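Local coordinates for superoxide dismutase (Anaplasma phagocytophilum, PDB 3JS4), which probably detoxifies superoxide radicals, using an iron ion in its active site to convert them to dioxygen and hydrogen peroxide, at residues A[132-137]-A[210-215]. Residues are numbered along the deposited sequence; the frame is centred on the assembly and turned at random.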
# COMPACT_ATOMS: atom_id res chain seq x y z
N GLU A 132 -4.58 6.25 -19.91
CA GLU A 132 -3.18 6.04 -20.28
C GLU A 132 -2.25 7.01 -19.50
O GLU A 132 -1.17 6.61 -19.05
CB GLU A 132 -3.00 6.10 -21.81
CG GLU A 132 -1.57 5.84 -22.30
CD GLU A 132 -1.42 5.95 -23.83
OE1 GLU A 132 -2.31 6.52 -24.51
OE2 GLU A 132 -0.40 5.45 -24.37
N GLY A 133 -2.69 8.25 -19.31
CA GLY A 133 -1.99 9.24 -18.45
C GLY A 133 -1.80 8.75 -17.01
O GLY A 133 -0.73 8.94 -16.41
N PHE A 134 -2.84 8.14 -16.45
CA PHE A 134 -2.69 7.51 -15.15
C PHE A 134 -1.65 6.37 -15.17
O PHE A 134 -0.73 6.36 -14.33
CB PHE A 134 -4.04 7.02 -14.60
CG PHE A 134 -3.89 6.04 -13.46
CD1 PHE A 134 -3.46 6.47 -12.21
CD2 PHE A 134 -4.15 4.69 -13.65
CE1 PHE A 134 -3.28 5.57 -11.16
CE2 PHE A 134 -3.97 3.78 -12.62
CZ PHE A 134 -3.56 4.22 -11.37
N ASN A 135 -1.78 5.44 -16.12
CA ASN A 135 -0.84 4.31 -16.20
C ASN A 135 0.60 4.84 -16.29
O ASN A 135 1.49 4.32 -15.62
CB ASN A 135 -1.12 3.42 -17.41
CG ASN A 135 -2.40 2.62 -17.27
OD1 ASN A 135 -2.93 2.42 -16.16
ND2 ASN A 135 -2.92 2.15 -18.40
N ASN A 136 0.81 5.88 -17.10
CA ASN A 136 2.14 6.46 -17.24
C ASN A 136 2.69 7.07 -15.97
O ASN A 136 3.86 6.90 -15.68
CB ASN A 136 2.21 7.45 -18.41
CG ASN A 136 2.06 6.76 -19.77
OD1 ASN A 136 2.20 5.53 -19.88
ND2 ASN A 136 1.75 7.54 -20.80
N ALA A 137 1.83 7.75 -15.21
CA ALA A 137 2.26 8.41 -13.97
C ALA A 137 2.58 7.35 -12.92
O ALA A 137 3.59 7.45 -12.23
CB ALA A 137 1.18 9.36 -13.46
N HIS A 210 -3.58 -6.43 -14.40
CA HIS A 210 -4.33 -7.56 -13.85
C HIS A 210 -4.57 -7.58 -12.34
O HIS A 210 -5.32 -8.44 -11.88
CB HIS A 210 -3.69 -8.89 -14.29
CG HIS A 210 -3.78 -9.13 -15.77
ND1 HIS A 210 -4.97 -9.41 -16.40
CD2 HIS A 210 -2.83 -9.10 -16.74
CE1 HIS A 210 -4.76 -9.54 -17.70
NE2 HIS A 210 -3.47 -9.37 -17.93
N LEU A 211 -3.99 -6.64 -11.59
CA LEU A 211 -4.09 -6.67 -10.12
C LEU A 211 -4.85 -5.53 -9.45
O LEU A 211 -5.65 -5.79 -8.55
CB LEU A 211 -2.71 -6.81 -9.48
CG LEU A 211 -1.97 -8.13 -9.75
CD1 LEU A 211 -0.52 -7.98 -9.27
CD2 LEU A 211 -2.63 -9.31 -9.05
N LEU A 212 -4.61 -4.28 -9.87
CA LEU A 212 -5.17 -3.10 -9.17
C LEU A 212 -6.66 -3.27 -8.91
O LEU A 212 -7.42 -3.57 -9.83
CB LEU A 212 -4.95 -1.80 -9.96
CG LEU A 212 -5.48 -0.46 -9.46
CD1 LEU A 212 -5.01 -0.07 -8.02
CD2 LEU A 212 -5.05 0.63 -10.46
N ASN A 213 -7.08 -3.03 -7.67
CA ASN A 213 -8.46 -3.20 -7.29
C ASN A 213 -9.18 -1.86 -7.29
O ASN A 213 -9.11 -1.09 -6.32
CB ASN A 213 -8.53 -3.85 -5.91
CG ASN A 213 -9.95 -4.24 -5.50
OD1 ASN A 213 -10.95 -3.88 -6.16
ND2 ASN A 213 -10.04 -5.00 -4.41
N TRP A 214 -9.88 -1.59 -8.39
CA TRP A 214 -10.61 -0.34 -8.53
C TRP A 214 -11.81 -0.28 -7.58
O TRP A 214 -12.23 0.81 -7.21
CB TRP A 214 -11.09 -0.14 -9.96
CG TRP A 214 -10.04 0.22 -10.96
CD1 TRP A 214 -9.65 -0.53 -12.04
CD2 TRP A 214 -9.26 1.43 -11.01
NE1 TRP A 214 -8.68 0.14 -12.76
CE2 TRP A 214 -8.41 1.34 -12.15
CE3 TRP A 214 -9.19 2.57 -10.20
CZ2 TRP A 214 -7.50 2.34 -12.49
CZ3 TRP A 214 -8.28 3.58 -10.54
CH2 TRP A 214 -7.46 3.46 -11.69
N ASP A 215 -12.38 -1.42 -7.19
CA ASP A 215 -13.49 -1.42 -6.22
C ASP A 215 -13.01 -0.84 -4.88
O ASP A 215 -13.76 -0.16 -4.17
CB ASP A 215 -14.06 -2.83 -5.96
CG ASP A 215 -14.44 -3.57 -7.25
OD1 ASP A 215 -14.73 -2.90 -8.27
OD2 ASP A 215 -14.43 -4.83 -7.23
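F134 reaches from its helix to meet W214 and L212. Its CB points toward the 210-215 segment, and with CG anti to the backbone N (chi1 164°) the ring carries on in that direction. F134 CD2 is the first ring atom to make contact, at 4.0 Å from W214 CH2. One step further out, F134 CE2 makes the tightest approach, 3.6 Å from W214 CH2, and also lies 3.8 Å from W214 CZ2. At the tip, F134 CZ still touches W214 CH2. L212 CD2 lies 4.0 Å from both F134 CE2 and F134 CZ, at the edge of the phenyl ring and near its plane. The phenyl and the six-membered ring of the indole meet obliquely, their planes at 55°. L212 CD2 also rests 3.6 Å over one face of the W214 indole, nearer its margin than its middle, so one methyl touches both aromatics. W214 NE1 is hydrogen-bonded to G114 O. This is buried apolar packing within the C-terminal domain of the iron/manganese superoxide dismutase fold, with no hydrogen bond between the segments. Helix 131-144 meets the turn joining helices 200-211 and 214-223; L153 of strand 149-156 touches both F134 and W214, and helix 118-128 packs on W214 through L120 and I124.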